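Local coordinates for protein beta-glucoside kinase (Listeria monocytogenes, PDB 4HTL) that phosphorylates cellobiose with ATP to give cellobiose-6'-phosphate, and may also act as a transcriptional regulator of the cellobiose-PTS operon, at residues I60-G66 and P100-D106; K71-I75 and N86-K90. All blocks are in the same frame, centred on the assembly; numbering follows the deposited sequence.

Interaction 1 of 2, residues I60-G66 and P100-D106; sequences IAVSAPG and PVAIEND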
ATOM      1  N   ILE A  60      -0.574 -20.809  24.219  1.00 31.91           N
ATOM      2  CA  ILE A  60      -0.199 -21.273  22.885  1.00 30.06           C
ATOM      3  C   ILE A  60      -0.292 -20.109  21.901  1.00 31.47           C
ATOM      4  O   ILE A  60      -1.296 -19.389  21.895  1.00 28.78           O
ATOM      5  CB  ILE A  60      -1.090 -22.442  22.395  1.00 32.45           C
ATOM      6  CG1 ILE A  60      -1.061 -23.650  23.375  1.00 34.91           C
ATOM      7  CG2 ILE A  60      -0.674 -22.864  20.983  1.00 30.30           C
ATOM      8  CD1 ILE A  60      -2.109 -24.715  23.091  1.00 36.51           C
ATOM      9  N   ALA A  61       0.755 -19.942  21.080  1.00 29.32           N
ATOM     10  CA  ALA A  61       0.873 -18.846  20.111  1.00 21.50           C
ATOM     11  C   ALA A  61       1.218 -19.469  18.765  1.00 22.17           C
ATOM     12  O   ALA A  61       2.140 -20.288  18.661  1.00 24.88           O
ATOM     13  CB  ALA A  61       1.976 -17.867  20.534  1.00 23.16           C
ATOM     14  N   VAL A  62       0.453 -19.116  17.745  1.00 22.00           N
ATOM     15  CA  VAL A  62       0.621 -19.683  16.406  1.00 22.68           C
ATOM     16  C   VAL A  62       0.883 -18.603  15.364  1.00 20.84           C
ATOM     17  O   VAL A  62       0.187 -17.555  15.333  1.00 22.86           O
ATOM     18  CB  VAL A  62      -0.641 -20.490  15.996  1.00 23.23           C
ATOM     19  CG1 VAL A  62      -0.479 -21.097  14.590  1.00 24.94           C
ATOM     20  CG2 VAL A  62      -0.973 -21.550  17.061  1.00 26.18           C
ATOM     21  N   SER A  63       1.850 -18.898  14.479  1.00 22.35           N
ATOM     22  CA  SER A  63       2.098 -18.156  13.253  1.00 21.19           C
ATOM     23  C   SER A  63       1.690 -19.100  12.087  1.00 21.15           C
ATOM     24  O   SER A  63       2.267 -20.181  11.895  1.00 23.41           O
ATOM     25  CB  SER A  63       3.581 -17.756  13.171  1.00 21.28           C
ATOM     26  OG  SER A  63       4.034 -17.512  11.862  1.00 20.34           O
ATOM     27  N   ALA A  64       0.697 -18.697  11.315  1.00 20.58           N
ATOM     28  CA  ALA A  64       0.105 -19.545  10.302  1.00 20.40           C
ATOM     29  C   ALA A  64       0.048 -18.858   8.951  1.00 18.82           C
ATOM     30  O   ALA A  64      -0.241 -17.657   8.880  1.00 22.03           O
ATOM     31  CB  ALA A  64      -1.321 -19.937  10.734  1.00 23.57           C
ATOM     32  N   PRO A  65       0.240 -19.627   7.858  1.00 25.60           N
ATOM     33  CA  PRO A  65       0.012 -18.996   6.552  1.00 26.44           C
ATOM     34  C   PRO A  65      -1.439 -18.697   6.270  1.00 27.05           C
ATOM     35  O   PRO A  65      -2.350 -19.227   6.923  1.00 25.22           O
ATOM     36  CB  PRO A  65       0.625 -19.976   5.546  1.00 31.99           C
ATOM     37  CG  PRO A  65       0.590 -21.290   6.241  1.00 36.62           C
ATOM     38  CD  PRO A  65       0.670 -21.028   7.726  1.00 27.60           C
ATOM     39  N   GLY A  66      -1.642 -17.748   5.364  1.00 23.99           N
ATOM     40  CA  GLY A  66      -2.972 -17.461   4.866  1.00 29.21           C
ATOM     41  C   GLY A  66      -3.586 -16.264   5.600  1.00 33.16           C
ATOM     42  O   GLY A  66      -2.851 -15.369   6.056  1.00 30.43           O
ATOM     43  N   PRO A 100      -5.135 -20.699  27.007  1.00 40.93           N
ATOM     44  CA  PRO A 100      -5.355 -19.564  26.098  1.00 41.29           C
ATOM     45  C   PRO A 100      -4.513 -19.714  24.830  1.00 37.40           C
ATOM     46  O   PRO A 100      -3.375 -20.212  24.890  1.00 36.51           O
ATOM     47  CB  PRO A 100      -4.903 -18.355  26.912  1.00 45.31           C
ATOM     48  CG  PRO A 100      -3.970 -18.907  27.941  1.00 47.79           C
ATOM     49  CD  PRO A 100      -4.466 -20.289  28.255  1.00 41.74           C
ATOM     50  N   VAL A 101      -5.096 -19.310  23.698  1.00 40.44           N
ATOM     51  CA  VAL A 101      -4.493 -19.467  22.373  1.00 35.57           C
ATOM     52  C   VAL A 101      -4.583 -18.142  21.606  1.00 34.94           C
ATOM     53  O   VAL A 101      -5.567 -17.396  21.725  1.00 34.51           O
ATOM     54  CB  VAL A 101      -5.195 -20.594  21.567  1.00 36.67           C
ATOM     55  CG1 VAL A 101      -4.556 -20.757  20.181  1.00 35.38           C
ATOM     56  CG2 VAL A 101      -5.152 -21.910  22.355  1.00 37.07           C
ATOM     57  N   ALA A 102      -3.533 -17.835  20.857  1.00 28.71           N
ATOM     58  CA  ALA A 102      -3.553 -16.740  19.913  1.00 25.55           C
ATOM     59  C   ALA A 102      -2.988 -17.217  18.573  1.00 25.47           C
ATOM     60  O   ALA A 102      -2.146 -18.128  18.492  1.00 25.91           O
ATOM     61  CB  ALA A 102      -2.796 -15.532  20.436  1.00 26.06           C
ATOM     62  N   ILE A 103      -3.489 -16.593  17.523  1.00 25.14           N
ATOM     63  CA  ILE A 103      -3.061 -16.906  16.177  0.70 24.15           C
ATOM     64  C   ILE A 103      -2.962 -15.625  15.328  1.00 24.22           C
ATOM     65  O   ILE A 103      -3.792 -14.700  15.459  1.00 23.69           O
ATOM     66  CB  ILE A 103      -4.007 -17.912  15.548  0.70 24.66           C
ATOM     67  CG1 ILE A 103      -3.506 -18.324  14.169  0.70 22.93           C
ATOM     68  CG2 ILE A 103      -5.404 -17.336  15.472  0.70 29.40           C
ATOM     69  CD1 ILE A 103      -4.098 -19.623  13.715  0.70 26.81           C
ATOM     70  N   GLU A 104      -1.935 -15.574  14.466  1.00 22.59           N
ATOM     71  CA  GLU A 104      -1.699 -14.437  13.575  1.00 21.11           C
ATOM     72  C   GLU A 104      -1.047 -15.018  12.314  1.00 19.99           C
ATOM     73  O   GLU A 104      -0.497 -16.118  12.335  1.00 20.50           O
ATOM     74  CB  GLU A 104      -0.807 -13.384  14.260  1.00 19.88           C
ATOM     75  CG  GLU A 104      -0.398 -12.138  13.431  1.00 18.33           C
ATOM     76  CD  GLU A 104      -1.534 -11.351  12.847  1.00 20.47           C
ATOM     77  OE1 GLU A 104      -1.981 -10.405  13.492  1.00 21.60           O
ATOM     78  OE2 GLU A 104      -1.967 -11.674  11.711  1.00 19.03           O
ATOM     79  N   ASN A 105      -1.135 -14.305  11.205  1.00 19.91           N
ATOM     80  CA  ASN A 105      -0.525 -14.687   9.939  0.60 17.73           C
ATOM     81  C   ASN A 105       1.003 -14.700  10.004  1.00 18.22           C
ATOM     82  O   ASN A 105       1.591 -13.907  10.750  1.00 20.00           O
ATOM     83  CB  ASN A 105      -1.052 -13.717   8.875  0.60 20.81           C
ATOM     84  CG  ASN A 105      -0.176 -13.632   7.652  0.60 25.80           C
ATOM     85  OD1 ASN A 105       0.749 -12.816   7.602  0.60 20.62           O
ATOM     86  ND2 ASN A 105      -0.511 -14.426   6.621  0.60 28.06           N
ATOM     87  N   ASP A 106       1.639 -15.555   9.202  1.00 21.69           N
ATOM     88  CA  ASP A 106       3.084 -15.770   9.274  1.00 19.24           C
ATOM     89  C   ASP A 106       3.940 -14.541   8.951  1.00 18.18           C
ATOM     90  O   ASP A 106       4.923 -14.267   9.645  1.00 17.58           O
ATOM     91  CB  ASP A 106       3.517 -17.003   8.485  1.00 22.72           C
ATOM     92  CG  ASP A 106       3.218 -16.927   7.018  1.00 28.76           C
ATOM     93  OD1 ASP A 106       2.407 -16.112   6.579  1.00 26.57           O
ATOM     94  OD2 ASP A 106       3.825 -17.717   6.286  1.00 36.07           O
TER
HETATM   95  O   HOH W   1       0.987 -16.110   4.286  1.00 40.69           O

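Interaction 2 of 2, residues K71-I75 and N86-K90; sequences KTGLI and NFNLK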
ATOM      1  N   LYS A  71      -8.511 -12.014  16.246  1.00 34.04           N
ATOM      2  CA  LYS A  71      -9.296 -11.989  17.479  1.00 33.29           C
ATOM      3  C   LYS A  71     -10.094 -13.301  17.666  1.00 38.58           C
ATOM      4  O   LYS A  71     -10.142 -13.838  18.771  1.00 52.02           O
ATOM      5  CB  LYS A  71     -10.245 -10.767  17.523  1.00 39.00           C
ATOM      6  CG  LYS A  71      -9.515  -9.438  17.744  1.00 49.89           C
ATOM      7  CD  LYS A  71     -10.446  -8.271  18.081  1.00 58.48           C
ATOM      8  CE  LYS A  71      -9.673  -6.974  18.321  1.00 67.94           C
ATOM      9  NZ  LYS A  71     -10.484  -5.728  18.137  1.00 80.70           N
ATOM     10  N   THR A  72     -10.729 -13.789  16.596  1.00 34.08           N
ATOM     11  CA  THR A  72     -11.529 -15.007  16.651  1.00 33.32           C
ATOM     12  C   THR A  72     -10.758 -16.314  16.415  1.00 40.59           C
ATOM     13  O   THR A  72     -11.208 -17.393  16.851  1.00 41.20           O
ATOM     14  CB  THR A  72     -12.705 -14.997  15.677  1.00 39.14           C
ATOM     15  OG1 THR A  72     -12.224 -15.091  14.335  1.00 33.88           O
ATOM     16  CG2 THR A  72     -13.589 -13.748  15.853  1.00 46.34           C
ATOM     17  N   GLY A  73      -9.631 -16.223  15.711  1.00 38.87           N
ATOM     18  CA  GLY A  73      -8.816 -17.394  15.367  1.00 32.49           C
ATOM     19  C   GLY A  73      -9.272 -18.116  14.109  1.00 26.55           C
ATOM     20  O   GLY A  73      -8.734 -19.167  13.750  1.00 31.25           O
ATOM     21  N   LEU A  74     -10.255 -17.559  13.411  1.00 31.19           N
ATOM     22  CA  LEU A  74     -10.725 -18.193  12.185  1.00 30.71           C
ATOM     23  C   LEU A  74      -9.785 -17.952  11.027  1.00 28.23           C
ATOM     24  O   LEU A  74      -9.561 -16.798  10.633  1.00 32.15           O
ATOM     25  CB  LEU A  74     -12.129 -17.693  11.820  1.00 34.74           C
ATOM     26  CG  LEU A  74     -12.735 -18.233  10.526  1.00 32.63           C
ATOM     27  CD1 LEU A  74     -12.951 -19.738  10.647  1.00 36.32           C
ATOM     28  CD2 LEU A  74     -14.041 -17.507  10.239  1.00 36.83           C
ATOM     29  N   ILE A  75      -9.256 -19.041  10.471  1.00 26.85           N
ATOM     30  CA  ILE A  75      -8.446 -19.020   9.230  1.00 26.13           C
ATOM     31  C   ILE A  75      -9.420 -19.143   8.087  1.00 28.93           C
ATOM     32  O   ILE A  75     -10.053 -20.176   7.915  1.00 34.45           O
ATOM     33  CB  ILE A  75      -7.438 -20.188   9.152  1.00 27.01           C
ATOM     34  CG1 ILE A  75      -6.482 -20.151  10.342  1.00 26.32           C
ATOM     35  CG2 ILE A  75      -6.626 -20.159   7.839  1.00 27.52           C
ATOM     36  CD1 ILE A  75      -5.535 -21.342  10.442  1.00 29.63           C
ATOM     37  N   ASN A  86     -11.289 -22.047   6.184  1.00 33.65           N
ATOM     38  CA  ASN A  86     -12.482 -21.929   7.017  1.00 36.19           C
ATOM     39  C   ASN A  86     -12.375 -22.810   8.269  1.00 39.61           C
ATOM     40  O   ASN A  86     -13.332 -23.507   8.620  1.00 37.64           O
ATOM     41  CB  ASN A  86     -13.755 -22.281   6.206  1.00 43.80           C
ATOM     42  CG  ASN A  86     -15.012 -21.966   6.965  1.00 51.79           C
ATOM     43  OD1 ASN A  86     -15.058 -21.000   7.723  1.00 52.12           O
ATOM     44  ND2 ASN A  86     -16.030 -22.801   6.806  1.00 54.80           N
ATOM     45  N   PHE A  87     -11.214 -22.757   8.937  1.00 35.59           N
ATOM     46  CA  PHE A  87     -10.942 -23.569  10.126  1.00 30.95           C
ATOM     47  C   PHE A  87     -10.572 -22.675  11.289  1.00 29.54           C
ATOM     48  O   PHE A  87      -9.623 -21.892  11.182  1.00 31.27           O
ATOM     49  CB  PHE A  87      -9.769 -24.507   9.832  1.00 34.34           C
ATOM     50  CG  PHE A  87      -9.362 -25.369  10.980  1.00 36.90           C
ATOM     51  CD1 PHE A  87     -10.309 -26.111  11.701  1.00 47.05           C
ATOM     52  CD2 PHE A  87      -8.019 -25.496  11.319  1.00 34.38           C
ATOM     53  CE1 PHE A  87      -9.920 -26.926  12.760  1.00 46.44           C
ATOM     54  CE2 PHE A  87      -7.632 -26.326  12.367  1.00 38.89           C
ATOM     55  CZ  PHE A  87      -8.580 -27.030  13.090  1.00 43.87           C
ATOM     56  N   ASN A  88     -11.294 -22.788  12.396  1.00 32.23           N
ATOM     57  CA  ASN A  88     -10.934 -22.040  13.579  1.00 31.56           C
ATOM     58  C   ASN A  88      -9.910 -22.816  14.403  1.00 33.51           C
ATOM     59  O   ASN A  88     -10.240 -23.584  15.296  1.00 35.68           O
ATOM     60  CB  ASN A  88     -12.139 -21.634  14.392  1.00 33.80           C
ATOM     61  CG  ASN A  88     -11.812 -20.509  15.341  1.00 32.39           C
ATOM     62  OD1 ASN A  88     -10.796 -20.571  16.049  1.00 31.85           O
ATOM     63  ND2 ASN A  88     -12.611 -19.442  15.305  1.00 35.86           N
ATOM     64  N   LEU A  89      -8.643 -22.547  14.094  1.00 29.93           N
ATOM     65  CA  LEU A  89      -7.512 -23.215  14.745  1.00 27.30           C
ATOM     66  C   LEU A  89      -7.383 -22.761  16.207  1.00 29.58           C
ATOM     67  O   LEU A  89      -6.984 -23.543  17.075  1.00 35.40           O
ATOM     68  CB  LEU A  89      -6.231 -22.956  13.971  1.00 29.34           C
ATOM     69  CG  LEU A  89      -4.946 -23.532  14.582  1.00 27.59           C
ATOM     70  CD1 LEU A  89      -5.020 -25.040  14.811  1.00 31.48           C
ATOM     71  CD2 LEU A  89      -3.767 -23.174  13.674  1.00 30.49           C
ATOM     72  N   LYS A  90      -7.753 -21.522  16.500  1.00 28.29           N
ATOM     73  CA  LYS A  90      -7.768 -21.054  17.917  1.00 28.98           C
ATOM     74  C   LYS A  90      -8.747 -21.887  18.737  1.00 33.04           C
ATOM     75  O   LYS A  90      -8.403 -22.377  19.819  1.00 33.16           O
ATOM     76  CB  LYS A  90      -8.122 -19.570  18.006  1.00 30.68           C
ATOM     77  CG  LYS A  90      -8.177 -18.969  19.417  1.00 31.85           C
ATOM     78  CD  LYS A  90      -8.498 -17.474  19.412  1.00 31.79           C
ATOM     79  CE  LYS A  90      -8.920 -17.015  20.820  1.00 36.68           C
ATOM     80  NZ  LYS A  90      -9.208 -15.562  20.821  1.00 48.04           N
TER

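Interaction 1 of 2, residues I60-G66 and P100-D106
Strands 60-64 and 101-105 run parallel, with their axes 4.7 Å apart at the closest point and 17° between their directions. From strand 60-64, Ile60, Val62 and Ala64 make the bonds to 100-106; Ala61 and Ser63 bond to strand 6-11. Ile60 N bonds to Pro100 O and Ala102 N to Ile60 O. The ladder continues from Val62 N to Ala102 O, Glu104 N to Val62 O, and Ala64 N to Glu104 O. A last, weak bond runs from Asp106 N to Ala64 O, where the second strand turns into helix 106-117.

Ile60, Val62, Val101 and Ile103 share one face, covered by helix 89-97. Val101 CG2 lies 4.1 Å from Ile60 CB. Val62 and Ile103 run alongside each other. In the Ile103 conformer described, CG1 is anti to the backbone N (chi1 -176°), which brings CD1 to Val62 CG1 and Ala64 CB. On the other face, helix 280-293 packs on Ala61, Ala102 and Glu104, and Cys109 of helix 106-117 touches Ser63 and Glu104. Ser63 OG sits 3.3 Å from Asp106 CA, but its hydrogen bond goes to Asp10, a probable ATP-site residue.

A water donates to Asp106 OD1 at 2.7 Å and accepts from Gly66 N. In the Asn105 conformer described, ND2 donates to Gly66 O and OD1 caps Asn108 N, linking the loop at 65-66 to the start of helix 106-117. Glu104 OE2 accepts from Asn105 N at 2.8 Å and from Asn108 ND2. Its OE1 forms a salt bridge with Arg147 NE. The buried Glu104 carboxylate is thus held at both oxygens.

Interaction 2 of 2, residues K71-I75 and N86-K90
Ile75 faces Phe87 in an antiparallel hydrogen-bonded pair and has the most surface buried here. Ile75 N donates to Phe87 O at 3.0 Å, approaching from above the carbonyl plane. Phe87 N returns a bond to Ile75 O at 3.0 Å, this time in the carbonyl plane. The Ile75 side chain runs alongside Leu89. Its CG1 is anti to the carbonyl carbon (chi1 -59°), and CD1 meets Leu89 CB at 3.9 Å. Ile103, in the conformer described, packs on both residues.

Lys90 reaches back along the loop at 71-73. Its chain is extended, and CB lies 3.5 Å from Gly73 CA. This close fit leaves no room for a side chain at position 73, where the backbone also has a positive phi of 85°. At the far end, Lys90 NZ donates to Lys71 O at 2.8 Å.

Leu74 places CD1 3.8 Å from Asn86 OD1, and the two side chains cross obliquely. The amide of Asn88 lies next to the same loop. Its ND2 bonds to Thr72 O at 2.9 Å, with the acceptor close to the amide plane but the donor 52° out of the carbonyl plane. Asn88 OD1 turns to Glu91 N and so caps helix 89-97. One amide therefore serves both the loop and the helix start.

Thr72 OG1 accepts from Leu74 N, which closes an ST turn. Opposite Ile75 the second strand has one extra residue, Asn86 beside Phe87, which fits a G1 beta bulge. The contact joins the two strands of a beta hairpin, 74-77 and the short, weakly bonded 87-88, which leads into the asparagine-capped helix 89-97.

In the fold
The centres of the two interactions are 9 Å apart. Interaction 2 falls within the chain excursion between strands 59-64 and 101-105, and helix 89-97 leads from it back into interaction 1. Val101 O lies 3.5 Å from Lys90 CE. In the conformer described, Ile103 CD1 also meets Leu89 CD2 and Ile75 CD1, and its CG2 meets Gly73 CA. The hairpin and the helix start therefore pack against the face of strand 101-105, the outermost strand on that side of the five-stranded sheet. Interaction 1 adjoins the probable ATP site, nearest side-chain atoms of Ser63 and Asp10 about 3 Å apart. Interaction 2 lies a little further off, with nearest side-chain atoms of Leu89 and Ile11 about 5 Å apart.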